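Local coordinates for putative signal recognition particle protein (Chaetomium thermophilum, PDB 5CK4) that binds guanine nucleotides, here GDP, as the Arf-like GTPase subunit of the signal recognition particle receptor, which serves protein translocation at the endoplasmic reticulum, at residues P20-I25 and L162-F167; Y181-A186 and E237-R242; Y188-L193 and G269-V274; P213-A218 and R310-R315. All blocks are in the same frame, centred on the assembly; numbering follows the deposited sequence.

Contact 1 of 4, residues P20-I25 and L162-F167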
loop_
_atom_site.group_PDB
_atom_site.type_symbol
_atom_site.label_atom_id
_atom_site.label_comp_id
_atom_site.label_asym_id
_atom_site.label_seq_id
_atom_site.Cartn_x
_atom_site.Cartn_y
_atom_site.Cartn_z
ATOM N N PRO A 20 14.102 -3.775 9.000
ATOM C CA PRO A 20 12.651 -3.556 9.034
ATOM C C PRO A 20 11.989 -3.934 7.705
ATOM O O PRO A 20 12.683 -4.029 6.689
ATOM C CB PRO A 20 12.532 -2.055 9.302
ATOM C CG PRO A 20 13.820 -1.480 8.818
ATOM C CD PRO A 20 14.857 -2.514 9.084
ATOM N N SER A 21 10.672 -4.148 7.729
ATOM C CA SER A 21 9.912 -4.627 6.573
ATOM C C SER A 21 8.987 -3.592 5.932
ATOM O O SER A 21 8.412 -2.730 6.602
ATOM C CB SER A 21 9.061 -5.839 6.972
ATOM O OG SER A 21 9.796 -7.047 6.896
ATOM N N VAL A 22 8.836 -3.706 4.620
ATOM C CA VAL A 22 7.835 -2.952 3.877
ATOM C C VAL A 22 6.941 -3.949 3.137
ATOM O O VAL A 22 7.417 -4.706 2.286
ATOM C CB VAL A 22 8.510 -1.968 2.896
ATOM C CG1 VAL A 22 7.483 -1.253 2.024
ATOM C CG2 VAL A 22 9.390 -0.953 3.680
ATOM N N LEU A 23 5.652 -3.976 3.476
ATOM C CA LEU A 23 4.716 -4.858 2.776
ATOM C C LEU A 23 4.377 -4.331 1.391
ATOM O O LEU A 23 3.947 -3.187 1.226
ATOM C CB LEU A 23 3.409 -5.057 3.564
ATOM C CG LEU A 23 3.406 -6.086 4.698
ATOM C CD1 LEU A 23 2.065 -6.071 5.412
ATOM C CD2 LEU A 23 3.720 -7.487 4.176
ATOM N N LEU A 24 4.550 -5.187 0.397
ATOM C CA LEU A 24 4.182 -4.854 -0.966
ATOM C C LEU A 24 2.826 -5.520 -1.255
ATOM O O LEU A 24 2.728 -6.747 -1.309
ATOM C CB LEU A 24 5.280 -5.342 -1.916
ATOM C CG LEU A 24 5.050 -5.110 -3.415
ATOM C CD1 LEU A 24 4.829 -3.635 -3.692
ATOM C CD2 LEU A 24 6.223 -5.659 -4.230
ATOM N N ILE A 25 1.790 -4.702 -1.415
ATOM C CA ILE A 25 0.401 -5.152 -1.487
ATOM C C ILE A 25 -0.207 -4.664 -2.805
ATOM O O ILE A 25 0.141 -3.589 -3.275
ATOM C CB ILE A 25 -0.416 -4.499 -0.341
ATOM C CG1 ILE A 25 0.094 -4.956 1.023
ATOM C CG2 ILE A 25 -1.903 -4.817 -0.439
ATOM C CD1 ILE A 25 -0.680 -4.318 2.187
ATOM N N LEU A 162 7.439 -4.149 10.862
ATOM C CA LEU A 162 6.734 -3.540 9.734
ATOM C C LEU A 162 6.724 -2.018 9.870
ATOM O O LEU A 162 6.214 -1.487 10.855
ATOM C CB LEU A 162 5.303 -4.066 9.667
ATOM C CG LEU A 162 4.456 -3.501 8.527
ATOM C CD1 LEU A 162 5.064 -3.870 7.177
ATOM C CD2 LEU A 162 3.024 -4.001 8.645
ATOM N N LYS A 163 7.287 -1.310 8.894
ATOM C CA LYS A 163 7.386 0.149 8.997
ATOM C C LYS A 163 6.697 0.922 7.872
ATOM O O LYS A 163 6.515 2.139 7.971
ATOM C CB LYS A 163 8.845 0.592 9.119
ATOM C CG LYS A 163 9.535 0.082 10.380
ATOM C CD LYS A 163 10.678 0.989 10.804
ATOM C CE LYS A 163 10.165 2.323 11.344
ATOM N NZ LYS A 163 11.206 3.046 12.142
ATOM N N ALA A 164 6.315 0.232 6.805
ATOM C CA ALA A 164 5.613 0.899 5.710
ATOM C C ALA A 164 4.904 -0.076 4.798
ATOM O O ALA A 164 5.164 -1.276 4.827
ATOM C CB ALA A 164 6.569 1.775 4.896
ATOM N N VAL A 165 4.020 0.465 3.970
ATOM C CA VAL A 165 3.280 -0.320 2.996
ATOM C C VAL A 165 3.420 0.337 1.634
ATOM O O VAL A 165 3.270 1.545 1.510
ATOM C CB VAL A 165 1.778 -0.348 3.359
ATOM C CG1 VAL A 165 0.922 -0.892 2.182
ATOM C CG2 VAL A 165 1.558 -1.163 4.610
ATOM N N ILE A 166 3.732 -0.450 0.611
ATOM C CA ILE A 166 3.561 0.040 -0.749
ATOM C C ILE A 166 2.341 -0.654 -1.350
ATOM O O ILE A 166 2.280 -1.893 -1.390
ATOM C CB ILE A 166 4.796 -0.247 -1.618
ATOM C CG1 ILE A 166 6.018 0.514 -1.101
ATOM C CG2 ILE A 166 4.506 0.117 -3.080
ATOM C CD1 ILE A 166 7.340 0.117 -1.823
ATOM N N PHE A 167 1.348 0.128 -1.771
ATOM C CA PHE A 167 0.192 -0.440 -2.464
ATOM C C PHE A 167 0.367 -0.197 -3.964
ATOM O O PHE A 167 0.233 0.943 -4.433
ATOM C CB PHE A 167 -1.107 0.196 -1.972
ATOM C CG PHE A 167 -2.348 -0.428 -2.569
ATOM C CD1 PHE A 167 -2.848 0.008 -3.796
ATOM C CD2 PHE A 167 -2.995 -1.476 -1.919
ATOM C CE1 PHE A 167 -3.981 -0.580 -4.347
ATOM C CE2 PHE A 167 -4.133 -2.058 -2.463
ATOM C CZ PHE A 167 -4.624 -1.613 -3.670
#
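With CG2 of Ile25 anti to the backbone N, this methyl reaches Phe167 CD2 at 3.8 Å, while CG1, turned beside the N (chi1 -64°), carries CD1 across to Val165 CG1. Leu162 is fully extended about its first torsion (chi1 180°), which lays CD1 against Leu23 CG at 3.7 Å, the two side chains crossing at about a right angle. The other face of the sheet takes Val22, Leu24 and Ile166: Val22 CG1 meets Ile166 CG1 at 3.9 Å, and Leu24 CD1 rests on the CG2 branch of the same isoleucine. These are two parallel strands in the central sheet of the GTPase fold, and 21-25 leads straight into the P-loop, whose GDP-binding Lys32 lies close to Leu24. Four backbone bonds join them, from Lys163 N to Ser21 O (2.9 Å), Leu23 N to Ala164 O (3.1 Å, bent to 142° at the hydrogen), Ile166 N to Leu23 O (2.8 Å) and Ile25 N to Ile166 O (2.9 Å). Between Ser21 and Val22 the register slips by one residue, a beta bulge, and the buried Ala164 N is left without a partner. At the bulged end, Lys163 CG lies 3.8 Å from Pro20 CB, and Ser21 OG bonds to Ser160.

Contact 2 of 4, residues Y181-A186 and E237-R242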
loop_
_atom_site.group_PDB
_atom_site.type_symbol
_atom_site.label_atom_id
_atom_site.label_comp_id
_atom_site.label_asym_id
_atom_site.label_seq_id
_atom_site.Cartn_x
_atom_site.Cartn_y
_atom_site.Cartn_z
ATOM N N TYR A 181 -11.604 -2.362 -12.965
ATOM C CA TYR A 181 -10.326 -2.349 -12.262
ATOM C C TYR A 181 -10.285 -1.279 -11.184
ATOM O O TYR A 181 -9.816 -1.538 -10.079
ATOM C CB TYR A 181 -9.159 -2.152 -13.230
ATOM C CG TYR A 181 -7.804 -2.326 -12.584
ATOM C CD1 TYR A 181 -7.288 -3.593 -12.338
ATOM C CD2 TYR A 181 -7.037 -1.221 -12.212
ATOM C CE1 TYR A 181 -6.037 -3.754 -11.739
ATOM C CE2 TYR A 181 -5.796 -1.377 -11.619
ATOM C CZ TYR A 181 -5.298 -2.644 -11.395
ATOM O OH TYR A 181 -4.058 -2.793 -10.805
ATOM N N LEU A 182 -10.773 -0.079 -11.497
ATOM C CA LEU A 182 -10.853 0.976 -10.489
ATOM C C LEU A 182 -11.626 0.511 -9.251
ATOM O O LEU A 182 -11.155 0.667 -8.119
ATOM C CB LEU A 182 -11.501 2.246 -11.064
ATOM C CG LEU A 182 -11.878 3.285 -9.996
ATOM C CD1 LEU A 182 -10.635 3.827 -9.296
ATOM C CD2 LEU A 182 -12.685 4.415 -10.600
ATOM N N SER A 183 -12.789 -0.088 -9.477
ATOM C CA SER A 183 -13.665 -0.507 -8.381
ATOM C C SER A 183 -13.038 -1.597 -7.521
ATOM O O SER A 183 -13.069 -1.527 -6.287
ATOM C CB SER A 183 -15.009 -1.005 -8.927
ATOM O OG SER A 183 -15.729 0.057 -9.524
ATOM N N GLN A 184 -12.482 -2.614 -8.174
ATOM C CA GLN A 184 -11.918 -3.748 -7.445
ATOM C C GLN A 184 -10.632 -3.370 -6.722
ATOM O O GLN A 184 -10.386 -3.797 -5.596
ATOM C CB GLN A 184 -11.713 -4.944 -8.381
ATOM C CG GLN A 184 -13.032 -5.522 -8.855
ATOM C CD GLN A 184 -12.884 -6.729 -9.767
ATOM O OE1 GLN A 184 -11.786 -7.254 -9.964
ATOM N NE2 GLN A 184 -14.003 -7.177 -10.329
ATOM N N THR A 185 -9.818 -2.549 -7.368
ATOM C CA THR A 185 -8.587 -2.071 -6.757
ATOM C C THR A 185 -8.860 -1.156 -5.572
ATOM O O THR A 185 -8.209 -1.262 -4.529
ATOM C CB THR A 185 -7.720 -1.325 -7.798
ATOM O OG1 THR A 185 -7.408 -2.223 -8.867
ATOM C CG2 THR A 185 -6.436 -0.809 -7.185
ATOM N N ALA A 186 -9.821 -0.253 -5.726
ATOM C CA ALA A 186 -10.171 0.664 -4.636
ATOM C C ALA A 186 -10.763 -0.089 -3.448
ATOM O O ALA A 186 -10.591 0.309 -2.310
ATOM C CB ALA A 186 -11.151 1.711 -5.117
ATOM N N GLU A 237 -9.748 8.639 -4.752
ATOM C CA GLU A 237 -10.405 9.369 -3.668
ATOM C C GLU A 237 -11.912 9.386 -3.858
ATOM O O GLU A 237 -12.682 9.212 -2.904
ATOM C CB GLU A 237 -9.866 10.800 -3.575
ATOM C CG GLU A 237 -8.519 10.850 -2.864
ATOM C CD GLU A 237 -7.850 12.187 -2.956
ATOM O OE1 GLU A 237 -8.226 12.997 -3.836
ATOM O OE2 GLU A 237 -6.940 12.433 -2.138
ATOM N N HIS A 238 -12.342 9.600 -5.090
ATOM C CA HIS A 238 -13.768 9.581 -5.354
ATOM C C HIS A 238 -14.353 8.179 -5.171
ATOM O O HIS A 238 -15.473 8.025 -4.675
ATOM C CB HIS A 238 -14.085 10.169 -6.730
ATOM C CG HIS A 238 -14.038 11.671 -6.761
ATOM N ND1 HIS A 238 -12.917 12.375 -7.146
ATOM C CD2 HIS A 238 -14.968 12.599 -6.434
ATOM C CE1 HIS A 238 -13.162 13.671 -7.071
ATOM N NE2 HIS A 238 -14.400 13.835 -6.642
ATOM N N GLU A 239 -13.598 7.149 -5.527
ATOM C CA GLU A 239 -14.141 5.804 -5.369
ATOM C C GLU A 239 -14.203 5.382 -3.898
ATOM O O GLU A 239 -15.174 4.759 -3.475
ATOM C CB GLU A 239 -13.380 4.788 -6.218
ATOM C CG GLU A 239 -13.939 3.376 -6.138
ATOM C CD GLU A 239 -15.271 3.176 -6.856
ATOM O OE1 GLU A 239 -15.788 4.118 -7.488
ATOM O OE2 GLU A 239 -15.805 2.055 -6.772
ATOM N N LEU A 240 -13.174 5.715 -3.126
ATOM C CA LEU A 240 -13.162 5.442 -1.682
ATOM C C LEU A 240 -14.286 6.204 -0.986
ATOM O O LEU A 240 -14.929 5.682 -0.082
ATOM C CB LEU A 240 -11.802 5.824 -1.059
ATOM C CG LEU A 240 -10.603 4.986 -1.515
ATOM C CD1 LEU A 240 -9.294 5.628 -1.063
ATOM C CD2 LEU A 240 -10.686 3.544 -1.019
ATOM N N GLY A 241 -14.502 7.450 -1.401
ATOM C CA GLY A 241 -15.654 8.215 -0.954
ATOM C C GLY A 241 -16.984 7.555 -1.297
ATOM O O GLY A 241 -17.890 7.506 -0.458
ATOM N N ARG A 242 -17.122 7.055 -2.526
ATOM C CA ARG A 242 -18.360 6.387 -2.922
ATOM C C ARG A 242 -18.616 5.157 -2.039
ATOM O O ARG A 242 -19.746 4.916 -1.601
ATOM C CB ARG A 242 -18.312 5.952 -4.390
ATOM C CG ARG A 242 -19.625 5.340 -4.849
ATOM C CD ARG A 242 -19.536 4.740 -6.245
ATOM N NE ARG A 242 -18.616 3.608 -6.264
ATOM C CZ ARG A 242 -18.945 2.366 -5.918
ATOM N NH1 ARG A 242 -20.185 2.082 -5.536
ATOM N NH2 ARG A 242 -18.032 1.403 -5.956
HETATM O O HOH W 1 -15.286 -0.612 -5.424
#
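Helices 180-201 and 229-249 of the GTPase domain pack here at -66°, their short segments 9.8 Å apart at closest approach, with Glu239 lying against Ala186 and Ser183. The aliphatic part of Glu239 does the packing: its CG presses on Ala186 CB at 3.4 Å, and Leu182 CD1 comes to 4.2 Å from its CB. Leu240 CD2 touches Ala186 O at 3.5 Å. A bend at chi2 of Glu239 (72°) turns the carboxylate toward Arg242 one helical turn on, whose NE donates to Glu239 OE1 at 3.1 Å and fixes the group; the salt bridge from NH2 to OE2 is modelled implausibly short, so its length is doubtful. Ser183 OG stands 3.4 Å from Glu239 OE2 without bonding to it, its hydrogen-bond partner being Gly179 O. A water lies between the helices, 3.0 Å from Glu239 OE2, though its leg to Ser183 O is doubtfully short. An alanine in place of Glu239 would probably leave the Arg242 guanidinium without its countercharge and open a gap beside Ala186 CB. Direct packing between the segments is thus mostly aliphatic, without a direct hydrogen bond; the water probably links them, and Arg242 is likely to ease the burial of the carboxylate.

Contact 3 of 4, residues Y188-L193 and G269-V274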
loop_
_atom_site.group_PDB
_atom_site.type_symbol
_atom_site.label_atom_id
_atom_site.label_comp_id
_atom_site.label_asym_id
_atom_site.label_seq_id
_atom_site.Cartn_x
_atom_site.Cartn_y
_atom_site.Cartn_z
ATOM N N TYR A 188 -9.889 -3.062 -2.407
ATOM C CA TYR A 188 -8.721 -3.575 -1.685
ATOM C C TYR A 188 -8.038 -2.465 -0.902
ATOM O O TYR A 188 -7.739 -2.618 0.290
ATOM C CB TYR A 188 -7.730 -4.194 -2.667
ATOM C CG TYR A 188 -6.658 -5.072 -2.053
ATOM C CD1 TYR A 188 -6.617 -5.332 -0.683
ATOM C CD2 TYR A 188 -5.683 -5.645 -2.857
ATOM C CE1 TYR A 188 -5.621 -6.138 -0.134
ATOM C CE2 TYR A 188 -4.690 -6.439 -2.325
ATOM C CZ TYR A 188 -4.666 -6.688 -0.961
ATOM O OH TYR A 188 -3.676 -7.511 -0.457
ATOM N N LEU A 189 -7.797 -1.340 -1.569
ATOM C CA LEU A 189 -7.174 -0.196 -0.902
ATOM C C LEU A 189 -8.019 0.274 0.288
ATOM O O LEU A 189 -7.486 0.617 1.362
ATOM C CB LEU A 189 -6.958 0.946 -1.907
ATOM C CG LEU A 189 -6.353 2.237 -1.337
ATOM C CD1 LEU A 189 -4.979 1.968 -0.720
ATOM C CD2 LEU A 189 -6.250 3.248 -2.462
ATOM N N TYR A 190 -9.337 0.295 0.109
ATOM C CA TYR A 190 -10.229 0.657 1.206
ATOM C C TYR A 190 -9.943 -0.201 2.441
ATOM O O TYR A 190 -9.782 0.329 3.537
ATOM C CB TYR A 190 -11.706 0.518 0.784
ATOM C CG TYR A 190 -12.716 1.148 1.749
ATOM C CD1 TYR A 190 -13.103 0.498 2.917
ATOM C CD2 TYR A 190 -13.292 2.382 1.477
ATOM C CE1 TYR A 190 -14.029 1.076 3.796
ATOM C CE2 TYR A 190 -14.221 2.957 2.342
ATOM C CZ TYR A 190 -14.582 2.303 3.497
ATOM O OH TYR A 190 -15.507 2.877 4.362
ATOM N N ASP A 191 -9.873 -1.519 2.254
ATOM C CA ASP A 191 -9.633 -2.439 3.366
ATOM C C ASP A 191 -8.262 -2.244 3.998
ATOM O O ASP A 191 -8.110 -2.370 5.209
ATOM C CB ASP A 191 -9.772 -3.904 2.925
ATOM C CG ASP A 191 -11.205 -4.295 2.627
ATOM O OD1 ASP A 191 -12.123 -3.627 3.140
ATOM O OD2 ASP A 191 -11.403 -5.270 1.870
ATOM N N VAL A 192 -7.262 -1.962 3.171
ATOM C CA VAL A 192 -5.909 -1.719 3.668
ATOM C C VAL A 192 -5.887 -0.500 4.597
ATOM O O VAL A 192 -5.426 -0.581 5.740
ATOM C CB VAL A 192 -4.892 -1.547 2.508
ATOM C CG1 VAL A 192 -3.630 -0.858 2.976
ATOM C CG2 VAL A 192 -4.554 -2.922 1.887
ATOM N N LEU A 193 -6.375 0.630 4.091
ATOM C CA LEU A 193 -6.435 1.853 4.887
ATOM C C LEU A 193 -7.354 1.733 6.114
ATOM O O LEU A 193 -7.031 2.252 7.190
ATOM C CB LEU A 193 -6.847 3.033 3.996
ATOM C CG LEU A 193 -5.885 3.318 2.834
ATOM C CD1 LEU A 193 -6.327 4.553 2.054
ATOM C CD2 LEU A 193 -4.470 3.520 3.366
ATOM N N GLY A 269 -16.788 0.962 10.109
ATOM C CA GLY A 269 -16.786 0.637 8.695
ATOM C C GLY A 269 -16.440 1.845 7.842
ATOM O O GLY A 269 -16.105 1.701 6.668
ATOM N N TRP A 270 -16.515 3.031 8.443
ATOM C CA TRP A 270 -16.298 4.305 7.743
ATOM C C TRP A 270 -14.815 4.691 7.670
ATOM O O TRP A 270 -14.166 4.926 8.691
ATOM C CB TRP A 270 -17.112 5.412 8.441
ATOM C CG TRP A 270 -16.922 6.814 7.915
ATOM C CD1 TRP A 270 -15.962 7.717 8.299
ATOM C CD2 TRP A 270 -17.730 7.484 6.940
ATOM N NE1 TRP A 270 -16.118 8.895 7.611
ATOM C CE2 TRP A 270 -17.201 8.782 6.777
ATOM C CE3 TRP A 270 -18.851 7.111 6.184
ATOM C CZ2 TRP A 270 -17.750 9.709 5.887
ATOM C CZ3 TRP A 270 -19.398 8.037 5.302
ATOM C CH2 TRP A 270 -18.846 9.320 5.161
ATOM N N LEU A 271 -14.276 4.736 6.460
ATOM C CA LEU A 271 -12.880 5.112 6.254
ATOM C C LEU A 271 -12.757 6.628 6.312
ATOM O O LEU A 271 -13.538 7.330 5.669
ATOM C CB LEU A 271 -12.425 4.650 4.876
ATOM C CG LEU A 271 -11.035 5.120 4.448
ATOM C CD1 LEU A 271 -10.039 4.388 5.303
ATOM C CD2 LEU A 271 -10.804 4.827 2.959
ATOM N N GLY A 272 -11.780 7.135 7.065
ATOM C CA GLY A 272 -11.551 8.574 7.137
ATOM C C GLY A 272 -12.151 9.251 8.355
ATOM O O GLY A 272 -12.604 8.588 9.304
ATOM N N ALA A 273 -12.150 10.580 8.319
ATOM C CA ALA A 273 -12.637 11.400 9.422
ATOM C C ALA A 273 -14.153 11.426 9.471
ATOM O O ALA A 273 -14.816 11.551 8.441
ATOM C CB ALA A 273 -12.100 12.810 9.300
ATOM N N VAL A 274 -14.688 11.328 10.683
ATOM C CA VAL A 274 -16.133 11.298 10.915
ATOM C C VAL A 274 -16.905 12.419 10.213
ATOM O O VAL A 274 -17.955 12.174 9.608
ATOM C CB VAL A 274 -16.447 11.307 12.434
ATOM C CG1 VAL A 274 -15.536 12.281 13.158
ATOM C CG2 VAL A 274 -17.909 11.639 12.691
#
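The segment 269-274, without regular helix or strand, runs past helix 180-201 with Tyr190 and Leu271 as the nearest pair of CA atoms, 7.2 Å apart. Tyr190 reaches out from the helix on an extended first torsion (chi1 -168°), which carries the phenol to the loop backbone. There its hydroxyl is bonded twice: Tyr190 OH donates to Gly269 O at 2.7 Å, lying in the plane of that carbonyl, and accepts from Leu271 N at 3.1 Å by a bent bond of 144° at the hydrogen. Gly269 O in turn sits at the edge of the phenol, near the ring plane. Leu271 lies over a face of the ring. Leu271 CB is 3.5 Å from Tyr190 CZ, and its CD2 makes an off-centre CH-pi contact, 4.2 Å from the Tyr190 ring centroid. The other methyl, Leu271 CD1, turns to the helix itself and meets Leu193 CB at 3.7 Å. Leu271 therefore sits between the tyrosine ring and the next turn of the helix. Trp270 points away from the helix and donates from NE1 to Ala273 O within the loop. Beyond the pair, Gln197 of the same helix binds the loop backbone at Trp270 and Gly272, and Arg247 of helix 229-249 makes a cation-pi contact with Tyr190. The contact joins the loop between helix 229-249 and strand 291-295 to helix 180-201 of the P-loop GTPase fold, as structural packing away from the nucleotide site.

Contact 4 of 4, residues P213-A218 and R310-R315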
loop_
_atom_site.group_PDB
_atom_site.type_symbol
_atom_site.label_atom_id
_atom_site.label_comp_id
_atom_site.label_asym_id
_atom_site.label_seq_id
_atom_site.Cartn_x
_atom_site.Cartn_y
_atom_site.Cartn_z
ATOM N N PRO A 213 3.355 4.504 7.245
ATOM C CA PRO A 213 2.927 5.246 6.048
ATOM C C PRO A 213 2.594 4.345 4.857
ATOM O O PRO A 213 3.048 3.207 4.807
ATOM C CB PRO A 213 4.146 6.105 5.714
ATOM C CG PRO A 213 5.307 5.414 6.376
ATOM C CD PRO A 213 4.742 4.811 7.628
ATOM N N VAL A 214 1.824 4.862 3.902
ATOM C CA VAL A 214 1.376 4.056 2.769
ATOM C C VAL A 214 1.689 4.805 1.483
ATOM O O VAL A 214 1.218 5.930 1.277
ATOM C CB VAL A 214 -0.149 3.772 2.823
ATOM C CG1 VAL A 214 -0.604 2.987 1.593
ATOM C CG2 VAL A 214 -0.502 2.991 4.078
ATOM N N LEU A 215 2.497 4.183 0.634
ATOM C CA LEU A 215 2.801 4.745 -0.668
ATOM C C LEU A 215 1.891 4.059 -1.663
ATOM O O LEU A 215 1.949 2.836 -1.815
ATOM C CB LEU A 215 4.266 4.480 -1.040
ATOM C CG LEU A 215 4.670 4.951 -2.437
ATOM C CD1 LEU A 215 4.554 6.470 -2.556
ATOM C CD2 LEU A 215 6.097 4.504 -2.747
ATOM N N ILE A 216 1.040 4.828 -2.329
ATOM C CA ILE A 216 0.263 4.265 -3.423
ATOM C C ILE A 216 1.074 4.433 -4.705
ATOM O O ILE A 216 1.210 5.533 -5.240
ATOM C CB ILE A 216 -1.131 4.900 -3.538
ATOM C CG1 ILE A 216 -1.915 4.641 -2.250
ATOM C CG2 ILE A 216 -1.874 4.306 -4.754
ATOM C CD1 ILE A 216 -3.192 5.435 -2.110
ATOM N N ALA A 217 1.647 3.327 -5.162
ATOM C CA ALA A 217 2.570 3.345 -6.288
ATOM C C ALA A 217 1.816 3.069 -7.591
ATOM O O ALA A 217 1.372 1.938 -7.854
ATOM C CB ALA A 217 3.685 2.326 -6.058
ATOM N N ALA A 218 1.636 4.123 -8.385
ATOM C CA ALA A 218 0.893 4.013 -9.633
ATOM C C ALA A 218 1.841 3.571 -10.744
ATOM O O ALA A 218 2.461 4.414 -11.405
ATOM C CB ALA A 218 0.210 5.358 -9.971
ATOM N N ARG A 310 13.022 6.234 -2.548
ATOM C CA ARG A 310 13.422 7.396 -1.759
ATOM C C ARG A 310 12.359 7.742 -0.718
ATOM O O ARG A 310 12.673 8.020 0.439
ATOM C CB ARG A 310 13.654 8.593 -2.679
ATOM C CG ARG A 310 14.163 9.843 -1.994
ATOM C CD ARG A 310 14.649 10.858 -3.027
ATOM N NE ARG A 310 15.716 10.316 -3.876
ATOM C CZ ARG A 310 15.551 9.898 -5.130
ATOM N NH1 ARG A 310 14.355 9.956 -5.702
ATOM N NH2 ARG A 310 16.583 9.420 -5.818
ATOM N N TRP A 311 11.099 7.715 -1.145
ATOM C CA TRP A 311 9.975 8.047 -0.272
ATOM C C TRP A 311 9.932 7.109 0.938
ATOM O O TRP A 311 9.799 7.557 2.082
ATOM C CB TRP A 311 8.668 7.973 -1.068
ATOM C CG TRP A 311 7.460 8.538 -0.375
ATOM C CD1 TRP A 311 6.985 9.816 -0.464
ATOM C CD2 TRP A 311 6.565 7.837 0.499
ATOM N NE1 TRP A 311 5.851 9.953 0.302
ATOM C CE2 TRP A 311 5.575 8.752 0.905
ATOM C CE3 TRP A 311 6.514 6.529 0.987
ATOM C CZ2 TRP A 311 4.542 8.397 1.765
ATOM C CZ3 TRP A 311 5.482 6.177 1.844
ATOM C CH2 TRP A 311 4.514 7.108 2.222
ATOM N N ILE A 312 10.070 5.811 0.675
ATOM C CA ILE A 312 10.084 4.800 1.733
ATOM C C ILE A 312 11.309 4.930 2.626
ATOM O O ILE A 312 11.207 4.900 3.859
ATOM C CB ILE A 312 10.040 3.373 1.142
ATOM C CG1 ILE A 312 8.719 3.141 0.401
ATOM C CG2 ILE A 312 10.236 2.331 2.235
ATOM C CD1 ILE A 312 7.503 3.029 1.296
ATOM N N GLY A 313 12.469 5.072 1.994
ATOM C CA GLY A 313 13.722 5.238 2.710
ATOM C C GLY A 313 13.732 6.394 3.696
ATOM O O GLY A 313 14.358 6.306 4.749
ATOM N N GLU A 314 13.041 7.480 3.365
ATOM C CA GLU A 314 13.006 8.647 4.251
ATOM C C GLU A 314 12.054 8.467 5.436
ATOM O O GLU A 314 12.002 9.315 6.328
ATOM C CB GLU A 314 12.620 9.904 3.473
ATOM C CG GLU A 314 13.702 10.404 2.538
ATOM C CD GLU A 314 13.230 11.536 1.649
ATOM O OE1 GLU A 314 12.030 11.880 1.703
ATOM O OE2 GLU A 314 14.062 12.077 0.892
ATOM N N ARG A 315 11.321 7.359 5.456
ATOM C CA ARG A 315 10.236 7.188 6.426
ATOM C C ARG A 315 10.314 5.958 7.327
ATOM O O ARG A 315 9.390 5.705 8.097
ATOM C CB ARG A 315 8.884 7.197 5.706
ATOM C CG ARG A 315 8.435 8.574 5.282
ATOM C CD ARG A 315 7.342 8.511 4.236
ATOM N NE ARG A 315 6.882 9.857 3.918
ATOM C CZ ARG A 315 7.500 10.671 3.066
ATOM N NH1 ARG A 315 8.604 10.268 2.437
ATOM N NH2 ARG A 315 7.018 11.888 2.847
#
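Leu215 lies against one face of the Trp311 indole, its CB 3.6 Å from CZ3 and its CD1 4.2 Å from the centroid of the six-membered ring in a CH-pi contact. The far end of the indole runs in toward the strand, where Trp311 CH2 comes within 3.7 Å of Pro213 CB and 3.6 Å of Val214 O. Two lesser contacts extend this patch: Ile312 CD1 at 4.2 Å from Leu215 CB, and Arg315 CB at 4.1 Å from Pro213 CG. A chi1 of -169° swings the indole off helix 306-313 and onto the strand of the central sheet. Across the opposite face of the indole lies the Arg315 guanidinium, with NE 3.4 Å above the ring plane, and NH1 of that arginine donates to Trp311 O at 3.0 Å. Further out, Glu292 accepts from Trp311 NE1, while Glu290 pairs with Arg315 NH2. Swapping the tryptophan for an alanine would probably leave Leu215 and Pro213 facing a gap, Glu292 without its N-H donor and the guanidinium without its platform. The indole is thus gripped by leucine on one side and a cation on the other; its N-H is taken by Glu292, while the charge of the stacked guanidinium is probably balanced mainly by Glu290.

From the N terminus, strand 21-25 closes the first long loop in contact 1, pairing with strand 159-170; this loop is complete before the others open, so contact 1 stands in series with them. The chain then enters helix 180-201, which packs back on that pair: Phe167 touches Thr185, and Ile25 touches Tyr188 and Val192. Contacts 2 and 3 both start from this helix and cross, as helix 229-249 and then the loop 269-274 return to it; Leu240 meets both Tyr190 and Leu271. Contact 4 crosses both, so none nest, and brings the C-terminal helix to strand 214-219, where Phe167 N probably bonds to Leu215 O. The sheet joins contacts 1 and 4, and helix 180-201 links it to contacts 2 and 3.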